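Local coordinates for protein 2'-deoxycytidine 5'-triphosphate deaminase (Agrobacterium tumefaciens, PDB 2R9Q) that probably deaminates dCTP to dUTP by hydrolysis, within a two-domain chain of the dUTPase-like superfamily, at residues D79-E87 / P154-R162; V269-T280 / A294-A304. One frame throughout, in Å; residues are numbered along the deposited sequence.

Interaction 1: D79-E87 / P154-R162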
ATOM      1  N   ASP B  79      -6.838 -14.160  24.244  1.00 62.98           N
ATOM      2  CA  ASP B  79      -7.845 -15.085  24.705  1.00 62.82           C
ATOM      3  C   ASP B  79      -9.031 -15.078  23.757  1.00 61.34           C
ATOM      4  O   ASP B  79      -9.579 -14.019  23.431  1.00 59.12           O
ATOM      5  CB  ASP B  79      -8.259 -14.753  26.133  1.00 63.52           C
ATOM      6  CG  ASP B  79      -9.606 -15.343  26.513  1.00 65.90           C
ATOM      7  OD1 ASP B  79      -9.695 -16.577  26.752  1.00 70.79           O
ATOM      8  OD2 ASP B  79     -10.585 -14.554  26.574  1.00 68.90           O
ATOM      9  N   LEU B  80      -9.410 -16.269  23.307  1.00 60.49           N
ATOM     10  CA  LEU B  80     -10.554 -16.420  22.398  1.00 61.20           C
ATOM     11  C   LEU B  80     -11.826 -16.944  23.081  1.00 61.43           C
ATOM     12  O   LEU B  80     -12.819 -17.282  22.413  1.00 59.53           O
ATOM     13  CB  LEU B  80     -10.191 -17.341  21.256  1.00 60.25           C
ATOM     14  CG  LEU B  80      -8.982 -16.980  20.411  1.00 59.67           C
ATOM     15  CD1 LEU B  80      -8.886 -18.015  19.303  1.00 58.43           C
ATOM     16  CD2 LEU B  80      -9.061 -15.547  19.892  1.00 55.53           C
ATOM     17  N   SER B  81     -11.813 -17.012  24.402  1.00 62.74           N
ATOM     18  CA  SER B  81     -12.996 -17.504  25.144  1.00 64.54           C
ATOM     19  C   SER B  81     -14.291 -16.758  24.821  1.00 64.86           C
ATOM     20  O   SER B  81     -15.348 -17.376  24.784  1.00 64.89           O
ATOM     21  CB  SER B  81     -12.743 -17.473  26.648  1.00 64.38           C
ATOM     22  OG  SER B  81     -11.656 -18.329  26.964  1.00 65.33           O
ATOM     23  N   GLN B  82     -14.198 -15.451  24.576  1.00 65.68           N
ATOM     24  CA  GLN B  82     -15.361 -14.629  24.188  1.00 66.79           C
ATOM     25  C   GLN B  82     -15.323 -14.234  22.711  1.00 65.86           C
ATOM     26  O   GLN B  82     -16.345 -14.288  22.033  1.00 65.84           O
ATOM     27  CB  GLN B  82     -15.495 -13.350  25.057  1.00 67.28           C
ATOM     28  CG  GLN B  82     -16.039 -13.587  26.507  1.00 69.96           C
ATOM     29  CD  GLN B  82     -17.172 -14.635  26.603  1.00 70.03           C
ATOM     30  OE1 GLN B  82     -17.004 -15.681  27.233  1.00 71.86           O
ATOM     31  NE2 GLN B  82     -18.311 -14.356  25.976  1.00 67.91           N
ATOM     32  N   GLY B  83     -14.151 -13.838  22.219  1.00 64.48           N
ATOM     33  CA  GLY B  83     -14.039 -13.318  20.876  1.00 63.08           C
ATOM     34  C   GLY B  83     -12.964 -12.270  20.754  1.00 61.31           C
ATOM     35  O   GLY B  83     -12.966 -11.287  21.470  1.00 60.64           O
ATOM     36  N   ALA B  84     -12.058 -12.480  19.815  1.00 58.94           N
ATOM     37  CA  ALA B  84     -10.991 -11.553  19.556  1.00 57.31           C
ATOM     38  C   ALA B  84     -11.025 -11.139  18.108  1.00 55.41           C
ATOM     39  O   ALA B  84     -11.298 -11.938  17.241  1.00 54.10           O
ATOM     40  CB  ALA B  84      -9.637 -12.204  19.884  1.00 57.17           C
ATOM     41  N   VAL B  85     -10.682  -9.888  17.859  1.00 54.53           N
ATOM     42  CA  VAL B  85     -10.462  -9.384  16.522  1.00 53.87           C
ATOM     43  C   VAL B  85      -9.036  -9.681  16.057  1.00 51.78           C
ATOM     44  O   VAL B  85      -8.063  -9.345  16.697  1.00 50.20           O
ATOM     45  CB  VAL B  85     -10.666  -7.856  16.416  1.00 54.66           C
ATOM     46  CG1 VAL B  85     -10.617  -7.370  14.943  1.00 51.91           C
ATOM     47  CG2 VAL B  85     -11.908  -7.444  17.133  1.00 56.67           C
ATOM     48  N   LEU B  86      -8.968 -10.305  14.897  1.00 51.11           N
ATOM     49  CA  LEU B  86      -7.753 -10.513  14.177  1.00 50.30           C
ATOM     50  C   LEU B  86      -7.699  -9.469  13.045  1.00 49.85           C
ATOM     51  O   LEU B  86      -8.602  -9.347  12.220  1.00 48.25           O
ATOM     52  CB  LEU B  86      -7.668 -11.981  13.706  1.00 50.01           C
ATOM     53  CG  LEU B  86      -7.930 -13.117  14.723  1.00 48.92           C
ATOM     54  CD1 LEU B  86      -7.784 -14.508  14.056  1.00 48.00           C
ATOM     55  CD2 LEU B  86      -7.143 -13.053  16.056  1.00 44.88           C
ATOM     56  N   GLU B  87      -6.644  -8.673  13.058  1.00 49.81           N
ATOM     57  CA  GLU B  87      -6.490  -7.588  12.112  1.00 50.62           C
ATOM     58  C   GLU B  87      -5.753  -8.036  10.832  1.00 50.29           C
ATOM     59  O   GLU B  87      -4.977  -9.015  10.829  1.00 49.26           O
ATOM     60  CB  GLU B  87      -5.787  -6.380  12.767  1.00 50.84           C
ATOM     61  CG  GLU B  87      -6.469  -5.882  14.034  1.00 51.59           C
ATOM     62  CD  GLU B  87      -7.773  -5.132  13.827  1.00 52.99           C
ATOM     63  OE1 GLU B  87      -8.189  -4.896  12.673  1.00 53.54           O
ATOM     64  OE2 GLU B  87      -8.391  -4.757  14.852  1.00 55.86           O
ATOM     65  N   PRO B 154     -10.952  -7.386   8.493  1.00 51.15           N
ATOM     66  CA  PRO B 154     -10.674  -7.825   9.844  1.00 50.99           C
ATOM     67  C   PRO B 154     -11.800  -8.753  10.336  1.00 50.32           C
ATOM     68  O   PRO B 154     -12.981  -8.606   9.930  1.00 50.09           O
ATOM     69  CB  PRO B 154     -10.614  -6.522  10.605  1.00 52.15           C
ATOM     70  CG  PRO B 154     -11.516  -5.575   9.829  1.00 51.11           C
ATOM     71  CD  PRO B 154     -11.261  -5.942   8.426  1.00 51.26           C
ATOM     72  N   ILE B 155     -11.444  -9.727  11.150  1.00 49.77           N
ATOM     73  CA  ILE B 155     -12.383 -10.775  11.544  1.00 49.04           C
ATOM     74  C   ILE B 155     -12.481 -10.936  13.040  1.00 49.74           C
ATOM     75  O   ILE B 155     -11.570 -10.589  13.753  1.00 48.20           O
ATOM     76  CB  ILE B 155     -12.119 -12.101  10.824  1.00 48.51           C
ATOM     77  CG1 ILE B 155     -10.769 -12.709  11.200  1.00 49.44           C
ATOM     78  CG2 ILE B 155     -12.291 -11.928   9.302  1.00 46.20           C
ATOM     79  CD1 ILE B 155     -10.622 -14.197  10.845  1.00 46.34           C
ATOM     80  N   VAL B 156     -13.630 -11.409  13.516  1.00 51.39           N
ATOM     81  CA  VAL B 156     -13.744 -11.881  14.903  1.00 53.13           C
ATOM     82  C   VAL B 156     -13.892 -13.408  14.952  1.00 52.02           C
ATOM     83  O   VAL B 156     -14.702 -13.992  14.230  1.00 52.41           O
ATOM     84  CB  VAL B 156     -14.822 -11.097  15.795  1.00 53.26           C
ATOM     85  CG1 VAL B 156     -15.913 -10.502  14.946  1.00 56.57           C
ATOM     86  CG2 VAL B 156     -15.411 -11.994  16.880  1.00 54.88           C
ATOM     87  N   VAL B 157     -13.069 -14.010  15.807  1.00 51.22           N
ATOM     88  CA  VAL B 157     -13.008 -15.455  16.049  1.00 51.16           C
ATOM     89  C   VAL B 157     -13.054 -15.760  17.529  1.00 51.99           C
ATOM     90  O   VAL B 157     -12.790 -14.909  18.359  1.00 52.51           O
ATOM     91  CB  VAL B 157     -11.741 -16.142  15.406  1.00 50.77           C
ATOM     92  CG1 VAL B 157     -11.634 -15.778  13.928  1.00 49.05           C
ATOM     93  CG2 VAL B 157     -10.437 -15.849  16.202  1.00 45.27           C
ATOM     94  N   ARG B 158     -13.382 -16.996  17.853  1.00 53.24           N
ATOM     95  CA  ARG B 158     -13.449 -17.440  19.217  1.00 54.00           C
ATOM     96  C   ARG B 158     -13.286 -18.941  19.292  1.00 55.15           C
ATOM     97  O   ARG B 158     -13.198 -19.627  18.267  1.00 54.02           O
ATOM     98  CB  ARG B 158     -14.790 -17.046  19.834  1.00 54.90           C
ATOM     99  CG  ARG B 158     -15.998 -17.601  19.065  1.00 54.18           C
ATOM    100  CD  ARG B 158     -17.269 -17.153  19.666  1.00 55.55           C
ATOM    101  NE  ARG B 158     -17.422 -15.708  19.637  1.00 52.40           N
ATOM    102  CZ  ARG B 158     -17.843 -15.019  18.585  1.00 54.82           C
ATOM    103  NH1 ARG B 158     -18.132 -15.630  17.456  1.00 57.60           N
ATOM    104  NH2 ARG B 158     -17.974 -13.700  18.659  1.00 55.26           N
ATOM    105  N   ARG B 159     -13.283 -19.445  20.527  1.00 56.64           N
ATOM    106  CA  ARG B 159     -13.238 -20.871  20.777  1.00 57.55           C
ATOM    107  C   ARG B 159     -14.416 -21.484  20.032  1.00 57.15           C
ATOM    108  O   ARG B 159     -15.535 -21.036  20.165  1.00 56.47           O
ATOM    109  CB  ARG B 159     -13.267 -21.177  22.260  1.00 57.86           C
ATOM    110  CG  ARG B 159     -13.169 -22.643  22.560  1.00 60.52           C
ATOM    111  CD  ARG B 159     -13.388 -22.967  24.020  1.00 64.52           C
ATOM    112  NE  ARG B 159     -13.496 -24.423  24.231  1.00 65.62           N
ATOM    113  CZ  ARG B 159     -12.461 -25.260  24.337  1.00 68.39           C
ATOM    114  NH1 ARG B 159     -11.205 -24.819  24.267  1.00 70.04           N
ATOM    115  NH2 ARG B 159     -12.672 -26.553  24.523  1.00 69.41           N
ATOM    116  N   GLY B 160     -14.116 -22.479  19.213  1.00 56.81           N
ATOM    117  CA  GLY B 160     -15.096 -23.117  18.363  1.00 57.26           C
ATOM    118  C   GLY B 160     -15.150 -22.720  16.902  1.00 56.42           C
ATOM    119  O   GLY B 160     -15.719 -23.438  16.117  1.00 55.94           O
ATOM    120  N   SER B 161     -14.573 -21.579  16.538  1.00 56.95           N
ATOM    121  CA  SER B 161     -14.636 -21.086  15.170  1.00 56.78           C
ATOM    122  C   SER B 161     -14.038 -22.113  14.224  1.00 56.70           C
ATOM    123  O   SER B 161     -13.084 -22.796  14.561  1.00 55.76           O
ATOM    124  CB  SER B 161     -13.977 -19.705  15.025  1.00 56.62           C
ATOM    125  OG  SER B 161     -14.682 -18.702  15.731  1.00 55.40           O
ATOM    126  N   ARG B 162     -14.649 -22.249  13.058  1.00 57.08           N
ATOM    127  CA  ARG B 162     -14.253 -23.258  12.090  1.00 57.74           C
ATOM    128  C   ARG B 162     -13.815 -22.556  10.832  1.00 57.85           C
ATOM    129  O   ARG B 162     -14.621 -21.986  10.160  1.00 57.04           O
ATOM    130  CB  ARG B 162     -15.418 -24.196  11.833  1.00 56.99           C
ATOM    131  CG  ARG B 162     -15.646 -25.140  12.986  1.00 58.09           C
ATOM    132  CD  ARG B 162     -17.078 -25.493  13.221  1.00 56.65           C
ATOM    133  NE  ARG B 162     -17.645 -26.091  12.029  1.00 58.77           N
ATOM    134  CZ  ARG B 162     -18.814 -26.721  11.945  1.00 58.86           C
ATOM    135  NH1 ARG B 162     -19.588 -26.883  12.996  1.00 58.89           N
ATOM    136  NH2 ARG B 162     -19.204 -27.215  10.779  1.00 61.27           N
TER
HETATM  137  O   HOH W   1     -17.308 -11.497  20.371  1.00 44.66           O
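Arg158 reaches across to the backbone of Leu80 and Gln82. Its CB lies 3.3 Å from Leu80 O, and with CG placed between the backbone N and the carbonyl carbon (chi1 58°) the chain runs on past Gln82, CD 3.8 Å from Gln82 O. A bend at chi3 brings NE to that oxygen, NE to Gln82 O 3.0 Å, in a nearly straight bond (168°) close to the guanidinium plane. At the tip NH2 donates a hydrogen bond to a water, which in turn donates weakly to Gln82 O, while NH1 pairs with Asp229 and Asp231; arginine's several N-H groups let one side chain hold all these partners at once. Beyond it the segments form an antiparallel pair of short strands, 84-86 and 155-157, continued on the far side of 155-157 by strand 228-229, so the N-terminal dUTPase-like domain is joined here to residues of the C-terminal half. Gly83, at a phi of 148° that glycine adopts readily, makes a CA-H...O contact, Gly83 CA to Val157 O 3.2 Å. On the face carrying Ala84, Leu86 and Val157, branched apolar groups interlock: Val157 CG2 sits 3.7 Å from Leu86 CD1 and also touches Leu80 CD2.

Interaction 2: V269-T280 / A294-A304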
ATOM      1  N   VAL B 269     -20.361 -28.064 -12.586  1.00 63.88           N
ATOM      2  CA  VAL B 269     -19.631 -29.285 -12.245  1.00 64.45           C
ATOM      3  C   VAL B 269     -20.380 -30.192 -11.221  1.00 64.69           C
ATOM      4  O   VAL B 269     -21.175 -29.722 -10.409  1.00 64.31           O
ATOM      5  CB  VAL B 269     -18.116 -28.929 -11.854  1.00 64.72           C
ATOM      6  CG1 VAL B 269     -17.949 -28.375 -10.415  1.00 62.51           C
ATOM      7  CG2 VAL B 269     -17.228 -30.116 -12.065  1.00 66.55           C
ATOM      8  N   HIS B 270     -20.149 -31.500 -11.302  1.00 65.44           N
ATOM      9  CA  HIS B 270     -20.769 -32.496 -10.413  1.00 65.88           C
ATOM     10  C   HIS B 270     -19.686 -33.468  -9.903  1.00 66.00           C
ATOM     11  O   HIS B 270     -18.810 -33.902 -10.658  1.00 64.96           O
ATOM     12  CB  HIS B 270     -21.910 -33.192 -11.158  1.00 66.18           C
ATOM     13  CG  HIS B 270     -22.440 -34.452 -10.524  1.00 67.06           C
ATOM     14  ND1 HIS B 270     -22.959 -34.494  -9.244  1.00 69.65           N
ATOM     15  CD2 HIS B 270     -22.598 -35.699 -11.028  1.00 65.58           C
ATOM     16  CE1 HIS B 270     -23.389 -35.716  -8.983  1.00 68.13           C
ATOM     17  NE2 HIS B 270     -23.188 -36.460 -10.055  1.00 68.15           N
ATOM     18  N   VAL B 271     -19.718 -33.714  -8.588  1.00 66.84           N
ATOM     19  CA  VAL B 271     -18.899 -34.729  -7.913  1.00 66.93           C
ATOM     20  C   VAL B 271     -19.847 -35.867  -7.449  1.00 68.01           C
ATOM     21  O   VAL B 271     -20.645 -35.683  -6.535  1.00 66.49           O
ATOM     22  CB  VAL B 271     -18.105 -34.146  -6.726  1.00 66.20           C
ATOM     23  CG1 VAL B 271     -17.142 -35.161  -6.198  1.00 63.84           C
ATOM     24  CG2 VAL B 271     -17.344 -32.887  -7.131  1.00 65.95           C
ATOM     25  N   PRO B 272     -19.808 -37.028  -8.138  1.00 70.04           N
ATOM     26  CA  PRO B 272     -20.585 -38.211  -7.744  1.00 70.99           C
ATOM     27  C   PRO B 272     -20.299 -38.680  -6.315  1.00 71.23           C
ATOM     28  O   PRO B 272     -19.189 -38.478  -5.825  1.00 70.78           O
ATOM     29  CB  PRO B 272     -20.134 -39.265  -8.753  1.00 71.35           C
ATOM     30  CG  PRO B 272     -19.693 -38.475  -9.956  1.00 70.28           C
ATOM     31  CD  PRO B 272     -19.075 -37.264  -9.396  1.00 70.29           C
ATOM     32  N   PRO B 273     -21.284 -39.320  -5.656  1.00 71.77           N
ATOM     33  CA  PRO B 273     -21.199 -39.695  -4.235  1.00 71.71           C
ATOM     34  C   PRO B 273     -20.101 -40.654  -3.797  1.00 71.21           C
ATOM     35  O   PRO B 273     -19.915 -40.838  -2.596  1.00 70.86           O
ATOM     36  CB  PRO B 273     -22.547 -40.351  -3.969  1.00 71.99           C
ATOM     37  CG  PRO B 273     -23.433 -39.770  -4.986  1.00 72.83           C
ATOM     38  CD  PRO B 273     -22.591 -39.694  -6.212  1.00 72.24           C
ATOM     39  N   LEU B 274     -19.400 -41.274  -4.741  1.00 70.55           N
ATOM     40  CA  LEU B 274     -18.322 -42.196  -4.420  1.00 70.28           C
ATOM     41  C   LEU B 274     -16.957 -41.580  -4.754  1.00 69.85           C
ATOM     42  O   LEU B 274     -15.927 -42.272  -4.774  1.00 67.76           O
ATOM     43  CB  LEU B 274     -18.503 -43.483  -5.206  1.00 70.44           C
ATOM     44  CG  LEU B 274     -19.704 -44.365  -4.933  1.00 70.29           C
ATOM     45  CD1 LEU B 274     -19.572 -45.585  -5.870  1.00 69.25           C
ATOM     46  CD2 LEU B 274     -19.726 -44.733  -3.446  1.00 69.44           C
ATOM     47  N   TYR B 275     -16.994 -40.283  -5.054  1.00 69.67           N
ATOM     48  CA  TYR B 275     -15.823 -39.488  -5.342  1.00 69.99           C
ATOM     49  C   TYR B 275     -15.848 -38.183  -4.551  1.00 68.95           C
ATOM     50  O   TYR B 275     -16.909 -37.608  -4.264  1.00 66.96           O
ATOM     51  CB  TYR B 275     -15.733 -39.214  -6.839  1.00 71.28           C
ATOM     52  CG  TYR B 275     -15.636 -40.481  -7.647  1.00 72.75           C
ATOM     53  CD1 TYR B 275     -14.405 -40.938  -8.099  1.00 73.96           C
ATOM     54  CD2 TYR B 275     -16.776 -41.248  -7.919  1.00 73.97           C
ATOM     55  CE1 TYR B 275     -14.299 -42.123  -8.833  1.00 75.38           C
ATOM     56  CE2 TYR B 275     -16.688 -42.444  -8.646  1.00 75.57           C
ATOM     57  CZ  TYR B 275     -15.441 -42.877  -9.098  1.00 74.75           C
ATOM     58  OH  TYR B 275     -15.323 -44.054  -9.818  1.00 74.85           O
ATOM     59  N   ALA B 276     -14.661 -37.761  -4.143  1.00 68.48           N
ATOM     60  CA  ALA B 276     -14.449 -36.409  -3.682  1.00 68.43           C
ATOM     61  C   ALA B 276     -13.570 -35.711  -4.727  1.00 67.80           C
ATOM     62  O   ALA B 276     -12.972 -36.367  -5.584  1.00 66.86           O
ATOM     63  CB  ALA B 276     -13.797 -36.413  -2.302  1.00 67.99           C
ATOM     64  N   ALA B 277     -13.549 -34.377  -4.679  1.00 68.03           N
ATOM     65  CA  ALA B 277     -12.649 -33.556  -5.502  1.00 67.84           C
ATOM     66  C   ALA B 277     -11.859 -32.496  -4.695  1.00 67.84           C
ATOM     67  O   ALA B 277     -12.138 -32.204  -3.530  1.00 66.02           O
ATOM     68  CB  ALA B 277     -13.414 -32.898  -6.644  1.00 66.95           C
ATOM     69  N   GLU B 278     -10.851 -31.945  -5.357  1.00 68.43           N
ATOM     70  CA  GLU B 278     -10.074 -30.852  -4.849  1.00 69.65           C
ATOM     71  C   GLU B 278      -9.769 -29.916  -6.004  1.00 70.11           C
ATOM     72  O   GLU B 278      -9.404 -30.353  -7.091  1.00 68.70           O
ATOM     73  CB  GLU B 278      -8.798 -31.356  -4.192  1.00 69.76           C
ATOM     74  CG  GLU B 278      -8.032 -30.321  -3.396  1.00 70.12           C
ATOM     75  CD  GLU B 278      -6.873 -30.919  -2.590  1.00 70.51           C
ATOM     76  OE1 GLU B 278      -6.618 -32.146  -2.627  1.00 74.68           O
ATOM     77  OE2 GLU B 278      -6.208 -30.158  -1.888  1.00 73.62           O
ATOM     78  N   MET B 279      -9.963 -28.625  -5.746  1.00 71.57           N
ATOM     79  CA  MET B 279      -9.701 -27.571  -6.701  1.00 72.91           C
ATOM     80  C   MET B 279      -8.196 -27.302  -6.663  1.00 72.80           C
ATOM     81  O   MET B 279      -7.618 -27.250  -5.587  1.00 71.45           O
ATOM     82  CB  MET B 279     -10.490 -26.315  -6.286  1.00 73.74           C
ATOM     83  CG  MET B 279     -11.352 -25.683  -7.377  1.00 76.41           C
ATOM     84  SD  MET B 279     -10.392 -24.861  -8.649  1.00 78.60           S
ATOM     85  CE  MET B 279     -10.434 -26.082  -9.946  1.00 77.12           C
ATOM     86  N   THR B 280      -7.569 -27.172  -7.828  1.00 73.49           N
ATOM     87  CA  THR B 280      -6.140 -26.843  -7.918  1.00 74.89           C
ATOM     88  C   THR B 280      -5.911 -25.628  -8.846  1.00 75.74           C
ATOM     89  O   THR B 280      -6.681 -25.415  -9.769  1.00 74.08           O
ATOM     90  CB  THR B 280      -5.291 -28.044  -8.424  1.00 74.48           C
ATOM     91  OG1 THR B 280      -5.764 -28.457  -9.716  1.00 74.32           O
ATOM     92  CG2 THR B 280      -5.370 -29.217  -7.452  1.00 73.98           C
ATOM     93  N   ALA B 294      -8.292 -22.477  -2.881  1.00 64.89           N
ATOM     94  CA  ALA B 294      -8.749 -23.730  -3.493  1.00 65.32           C
ATOM     95  C   ALA B 294      -9.014 -24.698  -2.354  1.00 64.96           C
ATOM     96  O   ALA B 294      -8.306 -24.711  -1.341  1.00 65.08           O
ATOM     97  CB  ALA B 294      -7.701 -24.310  -4.492  1.00 64.87           C
ATOM     98  N   GLY B 295     -10.088 -25.448  -2.493  1.00 64.40           N
ATOM     99  CA  GLY B 295     -10.532 -26.277  -1.407  1.00 64.18           C
ATOM    100  C   GLY B 295     -11.067 -27.620  -1.818  1.00 63.55           C
ATOM    101  O   GLY B 295     -10.915 -28.091  -2.964  1.00 61.90           O
ATOM    102  N   PHE B 296     -11.687 -28.237  -0.828  1.00 63.83           N
ATOM    103  CA  PHE B 296     -12.292 -29.546  -0.989  1.00 64.03           C
ATOM    104  C   PHE B 296     -13.720 -29.405  -1.533  1.00 63.98           C
ATOM    105  O   PHE B 296     -14.421 -28.501  -1.179  1.00 62.98           O
ATOM    106  CB  PHE B 296     -12.273 -30.286   0.347  1.00 63.28           C
ATOM    107  CG  PHE B 296     -10.899 -30.643   0.826  1.00 61.14           C
ATOM    108  CD1 PHE B 296      -9.958 -31.215  -0.038  1.00 61.79           C
ATOM    109  CD2 PHE B 296     -10.540 -30.438   2.154  1.00 60.57           C
ATOM    110  CE1 PHE B 296      -8.700 -31.583   0.434  1.00 60.98           C
ATOM    111  CE2 PHE B 296      -9.287 -30.784   2.619  1.00 59.18           C
ATOM    112  CZ  PHE B 296      -8.364 -31.352   1.757  1.00 60.84           C
ATOM    113  N   PHE B 297     -14.071 -30.288  -2.459  1.00 64.99           N
ATOM    114  CA  PHE B 297     -15.433 -30.511  -2.919  1.00 65.33           C
ATOM    115  C   PHE B 297     -15.918 -31.819  -2.320  1.00 65.82           C
ATOM    116  O   PHE B 297     -15.202 -32.811  -2.324  1.00 64.74           O
ATOM    117  CB  PHE B 297     -15.459 -30.590  -4.446  1.00 65.27           C
ATOM    118  CG  PHE B 297     -15.340 -29.270  -5.105  1.00 63.92           C
ATOM    119  CD1 PHE B 297     -16.392 -28.743  -5.812  1.00 65.68           C
ATOM    120  CD2 PHE B 297     -14.175 -28.519  -4.990  1.00 63.74           C
ATOM    121  CE1 PHE B 297     -16.266 -27.497  -6.419  1.00 66.29           C
ATOM    122  CE2 PHE B 297     -14.063 -27.295  -5.571  1.00 62.65           C
ATOM    123  CZ  PHE B 297     -15.097 -26.787  -6.298  1.00 64.72           C
ATOM    124  N   ASP B 298     -17.132 -31.814  -1.799  1.00 66.58           N
ATOM    125  CA  ASP B 298     -17.712 -33.018  -1.196  1.00 67.54           C
ATOM    126  C   ASP B 298     -18.438 -33.885  -2.211  1.00 67.31           C
ATOM    127  O   ASP B 298     -18.994 -33.369  -3.166  1.00 65.88           O
ATOM    128  CB  ASP B 298     -18.712 -32.660  -0.082  1.00 67.59           C
ATOM    129  CG  ASP B 298     -18.042 -32.322   1.249  1.00 68.64           C
ATOM    130  OD1 ASP B 298     -17.135 -33.093   1.716  1.00 67.87           O
ATOM    131  OD2 ASP B 298     -18.466 -31.282   1.823  1.00 67.63           O
ATOM    132  N   PRO B 299     -18.462 -35.207  -1.970  1.00 68.69           N
ATOM    133  CA  PRO B 299     -19.370 -36.097  -2.692  1.00 69.85           C
ATOM    134  C   PRO B 299     -20.761 -35.530  -2.686  1.00 69.79           C
ATOM    135  O   PRO B 299     -21.227 -35.088  -1.644  1.00 70.27           O
ATOM    136  CB  PRO B 299     -19.330 -37.399  -1.877  1.00 69.65           C
ATOM    137  CG  PRO B 299     -18.108 -37.351  -1.090  1.00 69.21           C
ATOM    138  CD  PRO B 299     -17.631 -35.942  -1.003  1.00 68.62           C
ATOM    139  N   GLY B 300     -21.398 -35.519  -3.842  1.00 70.68           N
ATOM    140  CA  GLY B 300     -22.742 -34.942  -3.976  1.00 71.52           C
ATOM    141  C   GLY B 300     -22.783 -33.475  -4.397  1.00 71.94           C
ATOM    142  O   GLY B 300     -23.868 -32.932  -4.600  1.00 70.76           O
ATOM    143  N   PHE B 301     -21.622 -32.817  -4.523  1.00 72.47           N
ATOM    144  CA  PHE B 301     -21.604 -31.428  -4.993  1.00 73.04           C
ATOM    145  C   PHE B 301     -22.230 -31.387  -6.386  1.00 74.02           C
ATOM    146  O   PHE B 301     -21.946 -32.253  -7.232  1.00 72.34           O
ATOM    147  CB  PHE B 301     -20.179 -30.818  -5.030  1.00 72.83           C
ATOM    148  CG  PHE B 301     -20.129 -29.412  -5.600  1.00 71.19           C
ATOM    149  CD1 PHE B 301     -20.252 -28.308  -4.777  1.00 72.06           C
ATOM    150  CD2 PHE B 301     -19.992 -29.200  -6.964  1.00 70.66           C
ATOM    151  CE1 PHE B 301     -20.212 -27.011  -5.304  1.00 72.67           C
ATOM    152  CE2 PHE B 301     -19.953 -27.920  -7.486  1.00 71.65           C
ATOM    153  CZ  PHE B 301     -20.055 -26.826  -6.661  1.00 71.67           C
ATOM    154  N   GLY B 302     -23.068 -30.375  -6.607  1.00 76.03           N
ATOM    155  CA  GLY B 302     -23.790 -30.205  -7.857  1.00 78.46           C
ATOM    156  C   GLY B 302     -24.641 -31.400  -8.249  1.00 80.65           C
ATOM    157  O   GLY B 302     -24.801 -31.675  -9.425  1.00 80.52           O
ATOM    158  N   HIS B 303     -25.157 -32.123  -7.258  1.00 83.69           N
ATOM    159  CA  HIS B 303     -26.026 -33.302  -7.461  1.00 86.31           C
ATOM    160  C   HIS B 303     -27.134 -32.981  -8.477  1.00 86.54           C
ATOM    161  O   HIS B 303     -27.694 -31.878  -8.468  1.00 85.25           O
ATOM    162  CB  HIS B 303     -26.658 -33.743  -6.122  1.00 87.71           C
ATOM    163  CG  HIS B 303     -27.188 -32.589  -5.299  1.00 92.57           C
ATOM    164  ND1 HIS B 303     -28.497 -32.152  -5.374  1.00 97.64           N
ATOM    165  CD2 HIS B 303     -26.563 -31.746  -4.432  1.00 96.52           C
ATOM    166  CE1 HIS B 303     -28.660 -31.107  -4.573  1.00 98.80           C
ATOM    167  NE2 HIS B 303     -27.500 -30.839  -3.994  1.00 99.08           N
ATOM    168  N   ALA B 304     -27.417 -33.950  -9.350  1.00 87.41           N
ATOM    169  CA  ALA B 304     -28.453 -33.814 -10.363  1.00 88.09           C
ATOM    170  C   ALA B 304     -29.780 -33.457  -9.694  1.00 88.45           C
ATOM    171  O   ALA B 304     -30.142 -34.030  -8.670  1.00 88.32           O
ATOM    172  CB  ALA B 304     -28.566 -35.092 -11.200  1.00 87.99           C
TER
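With CG anti to the backbone N (chi1 166°), the His270 ring swings toward the turn at 300-303, where ND1 donates to Phe301 O (3.2 Å) at a moderately bent 149°. Phe301, its CG likewise anti to the backbone N, lays its ring across Val269, CE2 of Phe301 being 3.6 Å from Val269 CG1. The carbonyl of Phe301 is gripped twice: Val271 N approaches it from the opposite face of its plane to His270 ND1, so one oxygen anchors both a backbone and a side-chain donor. Val271 O in turn receives Gly300 N at 2.8 Å. Glycine suits positions 300 and 302, both at positive phi; Gly302 CA also lies close against Val269 O, a tight place that glycine fits.

Phe297 is the apolar centre. Its CE2 lies 3.6 Å from Met279 CG, the two side chains running alongside and pointing the same way, and its CB rests against Ala277 CB and Val271 CG2. The small side chain of Ala277 lets Phe297 CB come in against it, while flexible methionine, bent at chi2 and chi3, follows the ring. Within the second segment, Phe297 CD1 stands over the centre of the Phe301 ring. Along the other face, extended Glu278 lies beside Phe296, Glu278 CD 3.6 Å from Phe296 CE1, with carboxylate and ring planes 58° apart; OE2 is bonded to Asn111. The rigid ring of Pro299 suits the second position of the type II turn 298-301, and its CB lies 3.4 Å from Tyr275 O.

Phe297 N to Ala277 O, at 2.9 Å, and Met279 N to Gly295 O hold strand 296-297 on 275-281, as the edge of the antiparallel sheet 202-205, 331-339, 275-281, 296-297 in the mostly beta, dUTPase-like C-terminal domain.

Overall arrangement
Interactions 1 and 2 lie in different halves of the chain, on opposite sides of its centre, with centres 30 Å apart and nearest atoms about 10 Å apart, and they share no strand. Both pair antiparallel strands and include a short edge strand of a small sheet within this chain. Interaction 1 is the more buried, yet its polar ends are charged and linked outward: Arg158 to acids of the C-terminal half, Glu87 to Arg53 of the second subunit. Interaction 2, partly buried, combines aromatic and aliphatic packing with strand pairing and with backbone and histidine bonds to a turn, and no other subunit touches it. Among its outward ties are Arg167 of strand 162-170 and Asn111, both in the N-terminal half.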